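Local atomic coordinates of protein P47 (PDB entry 6EKT), a protein that may form part of a progenitor toxin complex that protects botulinum neurotoxin during its passage through the host gut, and resembles tubular lipid-binding (TULIP) proteins. Residues P107-K112 / I139-S144; G322-T327 / S334-Q339; F344-T349 / S419-V424; I29-S34 / I211-T216. All coordinates share one frame; numbering follows the deposited sequence.

Interaction 1. Residues P107-K112 / I139-S144; sequences PVLEIK and IKIIVS
Val-108 faces both Ile-142 and Val-143 across an antiparallel pair, a classic beta bulge near the open end of the hairpin formed by strands 108-118 and 124-141. Val-108 O accepts two N-H groups: Val-143 N, 3.1 Å from that O, lies in the carbonyl plane on a lone pair, and Ile-142 N, 2.8 Å from it, is more bent at hydrogen (142°). Beyond the bulge, Glu-110 and Lys-140 form a regular hydrogen-bonded pair. On their face, Lys-140 is bent at chi3 (-73°), which brings NZ within 2.8 Å of Glu-110 OE2 in a salt bridge; NZ approaches OE2 from above the carboxylate plane. Ile-142 CD1 packs 3.8 Å from Glu-110 CD, and Ile-142 CB lies against Val-108 CG1. The other face is apolar: Leu-109 CD2 sits beside Ile-141 CG1 at 3.8 Å, and Phe-166 of helix 152-168 covers Leu-109 and Ile-139. Glu-110 OE1 makes a second salt bridge, to Arg-83 of strand 81-88, while Lys-140 lies in a cation-pi contact with Phe-81. Paired with Lys-140 and Arg-83, the carboxylate of the buried Glu-110 is probably kept ionised, and its charge is probably offset by them.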
loop_
_atom_site.group_PDB
_atom_site.type_symbol
_atom_site.label_atom_id
_atom_site.label_comp_id
_atom_site.label_asym_id
_atom_site.label_seq_id
_atom_site.Cartn_x
_atom_site.Cartn_y
_atom_site.Cartn_z
ATOM N N PRO A 107 15.571 30.819 -0.366
ATOM C CA PRO A 107 16.304 29.759 -1.057
ATOM C C PRO A 107 15.439 28.539 -1.361
ATOM O O PRO A 107 14.475 28.245 -0.637
ATOM C CB PRO A 107 17.406 29.373 -0.054
ATOM C CG PRO A 107 17.452 30.496 0.956
ATOM C CD PRO A 107 16.018 30.937 1.035
ATOM N N VAL A 108 15.786 27.860 -2.450
ATOM C CA VAL A 108 15.199 26.569 -2.774
ATOM C C VAL A 108 16.319 25.543 -2.705
ATOM O O VAL A 108 17.323 25.639 -3.437
ATOM C CB VAL A 108 14.534 26.564 -4.174
ATOM C CG1 VAL A 108 13.878 25.214 -4.457
ATOM C CG2 VAL A 108 13.518 27.691 -4.285
ATOM N N LEU A 109 16.149 24.585 -1.799
ATOM C CA LEU A 109 17.090 23.514 -1.626
ATOM C C LEU A 109 16.457 22.182 -2.011
ATOM O O LEU A 109 15.224 22.066 -2.142
ATOM C CB LEU A 109 17.572 23.451 -0.169
ATOM C CG LEU A 109 18.029 24.762 0.486
ATOM C CD1 LEU A 109 18.280 24.594 1.979
ATOM C CD2 LEU A 109 19.270 25.288 -0.206
ATOM N N GLU A 110 17.313 21.187 -2.199
ATOM C CA GLU A 110 16.886 19.802 -2.204
ATOM C C GLU A 110 17.646 19.068 -1.122
ATOM O O GLU A 110 18.872 19.148 -1.054
ATOM C CB GLU A 110 17.090 19.151 -3.575
ATOM C CG GLU A 110 15.926 19.411 -4.501
ATOM C CD GLU A 110 16.024 18.691 -5.835
ATOM O OE1 GLU A 110 15.373 19.161 -6.777
ATOM O OE2 GLU A 110 16.729 17.657 -5.951
ATOM N N ILE A 111 16.915 18.358 -0.257
ATOM C CA ILE A 111 17.552 17.646 0.844
ATOM C C ILE A 111 17.115 16.194 0.782
ATOM O O ILE A 111 15.922 15.909 0.623
ATOM C CB ILE A 111 17.253 18.278 2.233
ATOM C CG1 ILE A 111 17.642 19.782 2.250
ATOM C CG2 ILE A 111 17.983 17.511 3.340
ATOM C CD1 ILE A 111 17.440 20.514 3.572
ATOM N N LYS A 112 18.089 15.301 0.909
ATOM C CA LYS A 112 17.841 13.861 0.911
ATOM C C LYS A 112 17.050 13.445 2.159
ATOM O O LYS A 112 17.225 14.032 3.229
ATOM C CB LYS A 112 19.173 13.117 0.862
ATOM C CG LYS A 112 19.040 11.634 0.550
ATOM C CD LYS A 112 20.379 10.930 0.468
ATOM C CE LYS A 112 21.139 11.222 -0.825
ATOM N NZ LYS A 112 20.398 10.758 -2.016
ATOM N N ILE A 139 22.559 17.863 0.584
ATOM C CA ILE A 139 21.958 19.183 0.420
ATOM C C ILE A 139 22.450 19.758 -0.899
ATOM O O ILE A 139 23.660 19.832 -1.124
ATOM C CB ILE A 139 22.340 20.170 1.546
ATOM C CG1 ILE A 139 21.974 19.604 2.922
ATOM C CG2 ILE A 139 21.665 21.532 1.324
ATOM C CD1 ILE A 139 22.697 20.291 4.069
ATOM N N LYS A 140 21.495 20.168 -1.733
ATOM C CA LYS A 140 21.756 20.852 -2.994
ATOM C C LYS A 140 21.075 22.194 -2.955
ATOM O O LYS A 140 19.954 22.310 -2.451
ATOM C CB LYS A 140 21.232 20.069 -4.200
ATOM C CG LYS A 140 21.806 18.665 -4.357
ATOM C CD LYS A 140 21.336 18.015 -5.655
ATOM C CE LYS A 140 19.875 17.616 -5.574
ATOM N NZ LYS A 140 19.316 17.101 -6.863
ATOM N N ILE A 141 21.763 23.211 -3.473
ATOM C CA ILE A 141 21.156 24.513 -3.682
ATOM C C ILE A 141 20.575 24.560 -5.091
ATOM O O ILE A 141 21.304 24.467 -6.087
ATOM C CB ILE A 141 22.159 25.670 -3.421
ATOM C CG1 ILE A 141 22.652 25.588 -1.964
ATOM C CG2 ILE A 141 21.519 27.023 -3.740
ATOM C CD1 ILE A 141 23.830 26.483 -1.629
ATOM N N ILE A 142 19.256 24.689 -5.160
ATOM C CA ILE A 142 18.542 24.813 -6.426
ATOM C C ILE A 142 18.553 26.273 -6.875
ATOM O O ILE A 142 19.021 26.557 -7.974
ATOM C CB ILE A 142 17.112 24.203 -6.344
ATOM C CG1 ILE A 142 17.163 22.762 -5.815
ATOM C CG2 ILE A 142 16.391 24.257 -7.693
ATOM C CD1 ILE A 142 18.090 21.803 -6.569
ATOM N N VAL A 143 18.061 27.178 -6.022
ATOM C CA VAL A 143 18.039 28.630 -6.268
ATOM C C VAL A 143 18.467 29.332 -4.980
ATOM O O VAL A 143 17.912 29.080 -3.909
ATOM C CB VAL A 143 16.630 29.154 -6.683
ATOM C CG1 VAL A 143 16.692 30.623 -7.092
ATOM C CG2 VAL A 143 16.033 28.335 -7.823
ATOM N N SER A 144 19.453 30.216 -5.084
ATOM C CA SER A 144 19.949 30.948 -3.912
ATOM C C SER A 144 18.867 31.858 -3.320
ATOM O O SER A 144 18.662 31.895 -2.095
ATOM C CB SER A 144 21.233 31.729 -4.258
ATOM O OG SER A 144 22.238 30.824 -4.702
#

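Interaction 2. Residues G322-T327 / S334-Q339; sequences GLVRLT and SDFEIQ
The hairpin of strands 315-326 and 329-347 joins its two arms here through two hydrogen-bonded antiparallel pairs, Gly-322 with Phe-336 and Val-324 with Ser-334. Phe-336 N reaches Gly-322 O at 2.9 Å, from well above the carbonyl plane, while the return bond from Gly-322 N to Phe-336 O is 3.0 Å long. Phe-336 carries CG between its backbone N and carbonyl carbon (chi1 58°), which folds the ring back over the neighbouring strand. One ring face lies on the backbone of Gly-322: Gly-322 C stands 3.6 Å above the ring plane, over the centre, and Gly-322 CA makes a CH-pi contact. The absence of a side chain at Gly-322 lets the ring come this close to the main chain. Ring atom CE2 also approaches Leu-323 N at 3.5 Å and, more loosely, Val-324 CG1 at 4.3 Å. The sheet wraps around the long helix 374-394, as in TULIP-like folds, and turns the face of Val-324, Ser-334 and Phe-336 to it: Val-324 packs on Val-383, Phe-336 on Ile-391, and Ser-334 OG is hydrogen-bonded to Thr-384. On the face of Leu-323 and Asp-335, a water donates to both Gly-322 O and Asp-335 OD1, the latter at 2.8 Å, and thereby ties the carboxylate to the opposite strand. Asp-335 OD2 is hydrogen-bonded to His-368 NE2 of strand 352-368.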
loop_
_atom_site.group_PDB
_atom_site.type_symbol
_atom_site.label_atom_id
_atom_site.label_comp_id
_atom_site.label_asym_id
_atom_site.label_seq_id
_atom_site.Cartn_x
_atom_site.Cartn_y
_atom_site.Cartn_z
ATOM N N GLY A 322 -16.725 -30.880 -9.414
ATOM C CA GLY A 322 -17.043 -31.789 -8.312
ATOM C C GLY A 322 -18.057 -32.847 -8.722
ATOM O O GLY A 322 -18.341 -33.047 -9.909
ATOM N N LEU A 323 -18.580 -33.541 -7.723
ATOM C CA LEU A 323 -19.555 -34.600 -7.944
ATOM C C LEU A 323 -20.450 -34.687 -6.715
ATOM O O LEU A 323 -20.071 -34.212 -5.636
ATOM C CB LEU A 323 -18.866 -35.952 -8.217
ATOM C CG LEU A 323 -17.863 -36.487 -7.201
ATOM C CD1 LEU A 323 -18.584 -37.226 -6.064
ATOM C CD2 LEU A 323 -16.892 -37.414 -7.921
ATOM N N VAL A 324 -21.610 -35.310 -6.885
ATOM C CA VAL A 324 -22.497 -35.578 -5.749
ATOM C C VAL A 324 -23.157 -36.941 -5.996
ATOM O O VAL A 324 -23.683 -37.194 -7.086
ATOM C CB VAL A 324 -23.532 -34.436 -5.490
ATOM C CG1 VAL A 324 -24.456 -34.194 -6.693
ATOM C CG2 VAL A 324 -24.316 -34.665 -4.195
ATOM N N ARG A 325 -23.079 -37.810 -4.993
ATOM C CA ARG A 325 -23.616 -39.177 -5.102
ATOM C C ARG A 325 -24.938 -39.255 -4.349
ATOM O O ARG A 325 -25.130 -38.523 -3.355
ATOM C CB ARG A 325 -22.620 -40.192 -4.538
ATOM C CG ARG A 325 -21.201 -40.019 -5.053
ATOM C CD ARG A 325 -20.251 -41.107 -4.568
ATOM N NE ARG A 325 -19.089 -41.106 -5.458
ATOM C CZ ARG A 325 -19.022 -41.791 -6.612
ATOM N NH1 ARG A 325 -20.025 -42.598 -7.019
ATOM N NH2 ARG A 325 -17.937 -41.678 -7.352
ATOM N N LEU A 326 -25.843 -40.140 -4.779
ATOM C CA LEU A 326 -27.074 -40.342 -4.005
ATOM C C LEU A 326 -26.837 -41.104 -2.708
ATOM O O LEU A 326 -26.330 -42.237 -2.710
ATOM C CB LEU A 326 -28.177 -41.019 -4.823
ATOM C CG LEU A 326 -28.619 -40.293 -6.110
ATOM C CD1 LEU A 326 -29.870 -40.987 -6.637
ATOM C CD2 LEU A 326 -28.907 -38.818 -5.858
ATOM N N THR A 327 -27.200 -40.463 -1.602
ATOM C CA THR A 327 -27.209 -41.099 -0.280
ATOM C C THR A 327 -28.075 -42.357 -0.312
ATOM O O THR A 327 -29.249 -42.322 -0.721
ATOM C CB THR A 327 -27.690 -40.091 0.768
ATOM O OG1 THR A 327 -26.798 -38.977 0.742
ATOM C CG2 THR A 327 -27.731 -40.697 2.193
ATOM N N SER A 334 -23.673 -37.530 -10.042
ATOM C CA SER A 334 -23.497 -36.517 -11.068
ATOM C C SER A 334 -22.113 -35.912 -10.957
ATOM O O SER A 334 -21.644 -35.675 -9.845
ATOM C CB SER A 334 -24.491 -35.384 -10.850
ATOM O OG SER A 334 -25.746 -35.754 -11.345
ATOM N N ASP A 335 -21.471 -35.674 -12.099
ATOM C CA ASP A 335 -20.380 -34.703 -12.176
ATOM C C ASP A 335 -20.969 -33.327 -12.429
ATOM O O ASP A 335 -21.976 -33.208 -13.134
ATOM C CB ASP A 335 -19.427 -35.040 -13.321
ATOM C CG ASP A 335 -18.802 -36.405 -13.172
ATOM O OD1 ASP A 335 -18.123 -36.649 -12.170
ATOM O OD2 ASP A 335 -19.013 -37.232 -14.068
ATOM N N PHE A 336 -20.339 -32.298 -11.860
ATOM C CA PHE A 336 -20.711 -30.926 -12.187
ATOM C C PHE A 336 -19.512 -29.980 -12.282
ATOM O O PHE A 336 -18.444 -30.245 -11.730
ATOM C CB PHE A 336 -21.749 -30.387 -11.207
ATOM C CG PHE A 336 -21.298 -30.424 -9.770
ATOM C CD1 PHE A 336 -20.426 -29.439 -9.270
ATOM C CD2 PHE A 336 -21.741 -31.419 -8.921
ATOM C CE1 PHE A 336 -20.007 -29.462 -7.942
ATOM C CE2 PHE A 336 -21.330 -31.439 -7.578
ATOM C CZ PHE A 336 -20.461 -30.462 -7.098
ATOM N N GLU A 337 -19.707 -28.882 -13.003
ATOM C CA GLU A 337 -18.691 -27.836 -13.102
ATOM C C GLU A 337 -19.394 -26.523 -12.935
ATOM O O GLU A 337 -20.520 -26.381 -13.398
ATOM C CB GLU A 337 -18.026 -27.882 -14.485
ATOM C CG GLU A 337 -17.122 -29.086 -14.653
ATOM C CD GLU A 337 -16.313 -29.054 -15.941
ATOM O OE1 GLU A 337 -15.642 -28.035 -16.221
ATOM O OE2 GLU A 337 -16.342 -30.073 -16.657
ATOM N N ILE A 338 -18.744 -25.559 -12.287
ATOM C CA ILE A 338 -19.335 -24.250 -12.087
ATOM C C ILE A 338 -18.268 -23.214 -12.430
ATOM O O ILE A 338 -17.095 -23.380 -12.069
ATOM C CB ILE A 338 -19.805 -24.055 -10.611
ATOM C CG1 ILE A 338 -20.907 -25.072 -10.248
ATOM C CG2 ILE A 338 -20.357 -22.651 -10.357
ATOM C CD1 ILE A 338 -21.224 -25.132 -8.768
ATOM N N GLN A 339 -18.706 -22.141 -13.090
ATOM C CA GLN A 339 -17.885 -20.959 -13.329
ATOM C C GLN A 339 -18.620 -19.709 -12.824
ATOM O O GLN A 339 -19.673 -19.359 -13.367
ATOM C CB GLN A 339 -17.565 -20.842 -14.825
ATOM C CG GLN A 339 -16.896 -22.073 -15.437
ATOM C CD GLN A 339 -17.878 -23.097 -15.973
ATOM O OE1 GLN A 339 -18.986 -22.760 -16.401
ATOM N NE2 GLN A 339 -17.470 -24.362 -15.967
HETATM O O HOH W 1 -16.592 -34.432 -11.487
#

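Interaction 3. Residues F344-T349 / S419-V424; sequences FVYNST and SQVTNV
Tyr-346 and Phe-344 both hold CG opposite the backbone N (chi1 177° and 179°), a setting that extends their rings from one side of strand 344-347 to Val-424. The isopropyl group of Val-424 divides between them. Its CG2 sits over the centre of the Tyr-346 ring, 3.7 Å from the centroid and almost on the normal, in a CH-pi contact; Val-424 CB lies 3.6 Å from Tyr-346 CG. The other branch, CG1, touches Phe-344 CZ at 3.9 Å, while Val-424 O lies in the plane of the Phe-344 ring, at its edge. The two strands run nearly antiparallel but stand 7.7 Å apart at their axes, too far for ladder pairing, and the side chains fill the distance. They belong to different sheets: strand 344-347 to the sheet that curls round helix 374-394, and strand 421-424 to the edge of the six-stranded sheet containing 29-34. Phe-403 of helix 403-409 packs on Val-424 and Val-421 as well. At the outer end of the tyrosine, Val-421 CG1 is 4.1 Å from Tyr-346 OH. A water in the ring plane is hydrogen-bonded to that hydroxyl at 2.8 Å and donates to Val-421 O at 3.0 Å.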
loop_
_atom_site.group_PDB
_atom_site.type_symbol
_atom_site.label_atom_id
_atom_site.label_comp_id
_atom_site.label_asym_id
_atom_site.label_seq_id
_atom_site.Cartn_x
_atom_site.Cartn_y
_atom_site.Cartn_z
ATOM N N PHE A 344 -15.976 -7.511 -6.418
ATOM C CA PHE A 344 -15.698 -6.809 -5.166
ATOM C C PHE A 344 -16.596 -5.574 -5.027
ATOM O O PHE A 344 -16.814 -4.852 -6.001
ATOM C CB PHE A 344 -14.204 -6.387 -5.067
ATOM C CG PHE A 344 -13.887 -5.622 -3.790
ATOM C CD1 PHE A 344 -13.831 -6.286 -2.550
ATOM C CD2 PHE A 344 -13.707 -4.239 -3.809
ATOM C CE1 PHE A 344 -13.567 -5.580 -1.374
ATOM C CE2 PHE A 344 -13.447 -3.532 -2.631
ATOM C CZ PHE A 344 -13.389 -4.202 -1.412
ATOM N N VAL A 345 -17.110 -5.339 -3.818
ATOM C CA VAL A 345 -17.886 -4.148 -3.480
ATOM C C VAL A 345 -17.389 -3.648 -2.133
ATOM O O VAL A 345 -17.162 -4.446 -1.216
ATOM C CB VAL A 345 -19.414 -4.436 -3.338
ATOM C CG1 VAL A 345 -20.170 -3.171 -2.939
ATOM C CG2 VAL A 345 -20.000 -4.995 -4.630
ATOM N N TYR A 346 -17.215 -2.331 -2.039
ATOM C CA TYR A 346 -17.049 -1.651 -0.768
ATOM C C TYR A 346 -18.237 -0.727 -0.605
ATOM O O TYR A 346 -18.437 0.204 -1.398
ATOM C CB TYR A 346 -15.727 -0.866 -0.697
ATOM C CG TYR A 346 -15.569 -0.091 0.604
ATOM C CD1 TYR A 346 -15.493 -0.765 1.833
ATOM C CD2 TYR A 346 -15.516 1.314 0.609
ATOM C CE1 TYR A 346 -15.357 -0.079 3.029
ATOM C CE2 TYR A 346 -15.375 2.016 1.801
ATOM C CZ TYR A 346 -15.294 1.312 3.002
ATOM O OH TYR A 346 -15.155 1.978 4.187
ATOM N N ASN A 347 -19.054 -1.034 0.398
ATOM C CA ASN A 347 -20.184 -0.202 0.786
ATOM C C ASN A 347 -19.662 0.842 1.775
ATOM O O ASN A 347 -19.263 0.505 2.895
ATOM C CB ASN A 347 -21.263 -1.079 1.424
ATOM C CG ASN A 347 -22.508 -0.306 1.827
ATOM O OD1 ASN A 347 -22.446 0.842 2.245
ATOM N ND2 ASN A 347 -23.651 -0.968 1.737
ATOM N N SER A 348 -19.660 2.102 1.343
ATOM C CA SER A 348 -19.104 3.205 2.133
ATOM C C SER A 348 -19.965 3.612 3.341
ATOM O O SER A 348 -19.481 4.314 4.229
ATOM C CB SER A 348 -18.832 4.410 1.236
ATOM O OG SER A 348 -20.021 4.806 0.573
ATOM N N THR A 349 -21.223 3.168 3.379
ATOM C CA THR A 349 -22.132 3.504 4.491
ATOM C C THR A 349 -21.927 2.573 5.688
ATOM O O THR A 349 -21.643 3.040 6.796
ATOM C CB THR A 349 -23.610 3.535 4.040
ATOM O OG1 THR A 349 -23.712 4.290 2.829
ATOM C CG2 THR A 349 -24.515 4.181 5.111
ATOM N N SER A 419 -7.957 8.100 11.436
ATOM C CA SER A 419 -9.186 7.519 11.980
ATOM C C SER A 419 -10.238 7.183 10.920
ATOM O O SER A 419 -11.106 6.336 11.156
ATOM C CB SER A 419 -9.781 8.429 13.052
ATOM O OG SER A 419 -10.226 9.633 12.468
ATOM N N GLN A 420 -10.157 7.842 9.765
ATOM C CA GLN A 420 -11.179 7.701 8.734
ATOM C C GLN A 420 -10.640 7.170 7.393
ATOM O O GLN A 420 -9.857 7.837 6.708
ATOM C CB GLN A 420 -11.945 9.019 8.551
ATOM C CG GLN A 420 -13.203 8.887 7.706
ATOM C CD GLN A 420 -14.228 9.976 7.953
ATOM O OE1 GLN A 420 -14.020 10.894 8.755
ATOM N NE2 GLN A 420 -15.358 9.874 7.263
ATOM N N VAL A 421 -11.075 5.961 7.053
ATOM C CA VAL A 421 -10.890 5.401 5.720
ATOM C C VAL A 421 -11.971 6.015 4.845
ATOM O O VAL A 421 -13.139 6.062 5.236
ATOM C CB VAL A 421 -11.010 3.858 5.746
ATOM C CG1 VAL A 421 -11.220 3.284 4.351
ATOM C CG2 VAL A 421 -9.779 3.236 6.384
ATOM N N THR A 422 -11.586 6.468 3.662
ATOM C CA THR A 422 -12.507 7.132 2.736
ATOM C C THR A 422 -12.910 6.263 1.543
ATOM O O THR A 422 -14.037 6.356 1.066
ATOM C CB THR A 422 -11.911 8.452 2.206
ATOM O OG1 THR A 422 -10.596 8.206 1.711
ATOM C CG2 THR A 422 -11.844 9.505 3.309
ATOM N N ASN A 423 -11.985 5.443 1.045
ATOM C CA ASN A 423 -12.245 4.598 -0.113
ATOM C C ASN A 423 -11.439 3.302 -0.040
ATOM O O ASN A 423 -10.327 3.273 0.483
ATOM C CB ASN A 423 -11.942 5.328 -1.437
ATOM C CG ASN A 423 -12.919 6.458 -1.748
ATOM O OD1 ASN A 423 -12.506 7.592 -1.975
ATOM N ND2 ASN A 423 -14.215 6.156 -1.762
ATOM N N VAL A 424 -12.025 2.231 -0.563
ATOM C CA VAL A 424 -11.394 0.914 -0.605
ATOM C C VAL A 424 -11.673 0.392 -2.005
ATOM O O VAL A 424 -12.838 0.249 -2.399
ATOM C CB VAL A 424 -11.980 -0.043 0.461
ATOM C CG1 VAL A 424 -11.372 -1.423 0.347
ATOM C CG2 VAL A 424 -11.765 0.503 1.871
HETATM O O HOH W 2 -15.461 4.748 3.827
#

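Interaction 4. Residues I29-S34 / I211-T216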
loop_
_atom_site.group_PDB
_atom_site.type_symbol
_atom_site.label_atom_id
_atom_site.label_comp_id
_atom_site.label_asym_id
_atom_site.label_seq_id
_atom_site.Cartn_x
_atom_site.Cartn_y
_atom_site.Cartn_z
ATOM N N ILE A 29 4.172 -3.620 -0.731
ATOM C CA ILE A 29 3.217 -2.675 -0.141
ATOM C C ILE A 29 3.796 -1.304 -0.327
ATOM O O ILE A 29 4.982 -1.085 -0.048
ATOM C CB ILE A 29 2.929 -2.901 1.378
ATOM C CG1 ILE A 29 2.612 -4.381 1.660
ATOM C CG2 ILE A 29 1.790 -1.984 1.846
ATOM C CD1 ILE A 29 2.414 -4.727 3.144
ATOM N N VAL A 30 2.960 -0.400 -0.831
ATOM C CA VAL A 30 3.390 0.981 -1.125
ATOM C C VAL A 30 2.528 1.894 -0.268
ATOM O O VAL A 30 1.298 1.703 -0.212
ATOM C CB VAL A 30 3.244 1.317 -2.631
ATOM C CG1 VAL A 30 3.645 2.763 -2.902
ATOM C CG2 VAL A 30 4.116 0.404 -3.462
ATOM N N TYR A 31 3.167 2.860 0.408
ATOM C CA TYR A 31 2.476 3.795 1.289
ATOM C C TYR A 31 2.644 5.206 0.772
ATOM O O TYR A 31 3.744 5.580 0.380
ATOM C CB TYR A 31 3.080 3.726 2.692
ATOM C CG TYR A 31 3.115 2.327 3.285
ATOM C CD1 TYR A 31 4.161 1.448 2.992
ATOM C CD2 TYR A 31 2.112 1.897 4.177
ATOM C CE1 TYR A 31 4.211 0.173 3.544
ATOM C CE2 TYR A 31 2.144 0.607 4.744
ATOM C CZ TYR A 31 3.198 -0.234 4.431
ATOM O OH TYR A 31 3.248 -1.491 4.956
ATOM N N GLY A 32 1.567 5.990 0.766
ATOM C CA GLY A 32 1.660 7.393 0.304
ATOM C C GLY A 32 0.985 8.439 1.177
ATOM O O GLY A 32 -0.034 8.159 1.829
ATOM N N CYS A 33 1.556 9.647 1.184
ATOM C CA CYS A 33 0.962 10.800 1.871
ATOM C C CYS A 33 1.132 12.055 1.036
ATOM O O CYS A 33 2.180 12.264 0.408
ATOM C CB CYS A 33 1.571 11.018 3.263
ATOM S SG CYS A 33 0.776 12.314 4.260
ATOM N N SER A 34 0.077 12.863 1.025
ATOM C CA SER A 34 0.034 14.153 0.343
ATOM C C SER A 34 1.032 15.123 0.986
ATOM O O SER A 34 1.161 15.161 2.221
ATOM C CB SER A 34 -1.404 14.693 0.435
ATOM O OG SER A 34 -1.485 16.064 0.085
ATOM N N ILE A 211 6.530 5.608 0.305
ATOM C CA ILE A 211 7.486 4.606 0.804
ATOM C C ILE A 211 7.128 3.309 0.092
ATOM O O ILE A 211 5.975 2.864 0.147
ATOM C CB ILE A 211 7.424 4.444 2.357
ATOM C CG1 ILE A 211 7.946 5.710 3.049
ATOM C CG2 ILE A 211 8.211 3.213 2.829
ATOM C CD1 ILE A 211 7.566 5.837 4.531
ATOM N N LEU A 212 8.114 2.727 -0.584
ATOM C CA LEU A 212 7.969 1.455 -1.291
ATOM C C LEU A 212 8.582 0.373 -0.420
ATOM O O LEU A 212 9.696 0.556 0.061
ATOM C CB LEU A 212 8.713 1.531 -2.637
ATOM C CG LEU A 212 8.112 2.304 -3.817
ATOM C CD1 LEU A 212 7.525 3.658 -3.492
ATOM C CD2 LEU A 212 9.116 2.433 -4.956
ATOM N N SER A 213 7.878 -0.751 -0.213
ATOM C CA SER A 213 8.413 -1.807 0.663
ATOM C C SER A 213 8.326 -3.193 0.054
ATOM O O SER A 213 7.408 -3.486 -0.727
ATOM C CB SER A 213 7.710 -1.830 2.045
ATOM O OG SER A 213 6.382 -2.357 1.977
ATOM N N VAL A 214 9.268 -4.049 0.461
ATOM C CA VAL A 214 9.142 -5.498 0.275
ATOM C C VAL A 214 9.133 -6.172 1.655
ATOM O O VAL A 214 9.807 -5.706 2.570
ATOM C CB VAL A 214 10.270 -6.010 -0.645
ATOM C CG1 VAL A 214 10.414 -7.511 -0.583
ATOM C CG2 VAL A 214 9.955 -5.632 -2.091
ATOM N N VAL A 215 8.350 -7.249 1.789
ATOM C CA VAL A 215 8.146 -7.964 3.055
ATOM C C VAL A 215 8.978 -9.268 3.189
ATOM O O VAL A 215 8.797 -10.030 4.147
ATOM C CB VAL A 215 6.643 -8.259 3.311
ATOM C CG1 VAL A 215 5.829 -6.968 3.455
ATOM C CG2 VAL A 215 6.056 -9.158 2.218
ATOM N N THR A 216 9.870 -9.505 2.231
ATOM C CA THR A 216 10.880 -10.585 2.292
ATOM C C THR A 216 12.257 -10.014 1.971
ATOM O O THR A 216 12.382 -8.840 1.610
ATOM C CB THR A 216 10.596 -11.723 1.282
ATOM O OG1 THR A 216 10.876 -11.259 -0.051
ATOM C CG2 THR A 216 9.158 -12.194 1.355
HETATM O O HOH W 3 5.479 -2.981 4.589
#
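Tyr-31 and Ile-211 form the tight pair of this antiparallel contact. Tyr-31 N meets Ile-211 O at 2.8 Å, nearly straight at 173°, and the return bond from Ile-211 N to Tyr-31 O is equally short. At the next hydrogen-bonded pair, the bond from Ile-29 N to Ser-213 O is longer, at 3.2 Å, but Ile-29 O accepts from both Ser-213 N and Ser-213 OG, the latter 2.8 Å from Ile-29 O. With chi1 at 73°, Ser-213 OG turns toward Ile-29 and reaches this carbonyl. The hydroxyl also receives a hydrogen bond from a water, which lies in the plane of the Tyr-31 ring at its edge and is bonded to Tyr-31 OH at 2.7 Å. These strands lie inside the six-stranded antiparallel sheet near the middle of the elongated molecule, with 29-34 between 208-214 and 238-242. Ile-411 of strand 411-413 packs against both Tyr-31 and Ile-211. On the other face, the side chains of Val-30 and Leu-212 lie side by side, CG1 of Val-30 4.0 Å from CD1 of Leu-212. Contact thins where strand 208-214 ends: the partly exposed Val-215 adds a single side-chain touch, CG1 to Ile-29 CD1, before the chain reaches solvent at Thr-216.

Overall arrangement
The four contacts are spread along an elongated molecule, with interactions 1 and 2 on opposite sides of its centre, their own centres 69 Å apart. The centre of interaction 4 is about 5 Å from the centre of the molecule; its strands come from positions 177 residues apart and enclose interaction 1 in sequence, whereas interactions 2 and 3 follow later. Interactions 2 and 3 both use strand 329-347, at places whose nearest atoms are about 14 Å apart. Interactions 3 and 4 both reach the six-stranded central sheet, their centres 20 Å apart. Strand 329-347 thus takes part in the hairpin of interaction 2 and, further along, packs by side chains on edge strand 421-426 of the central sheet.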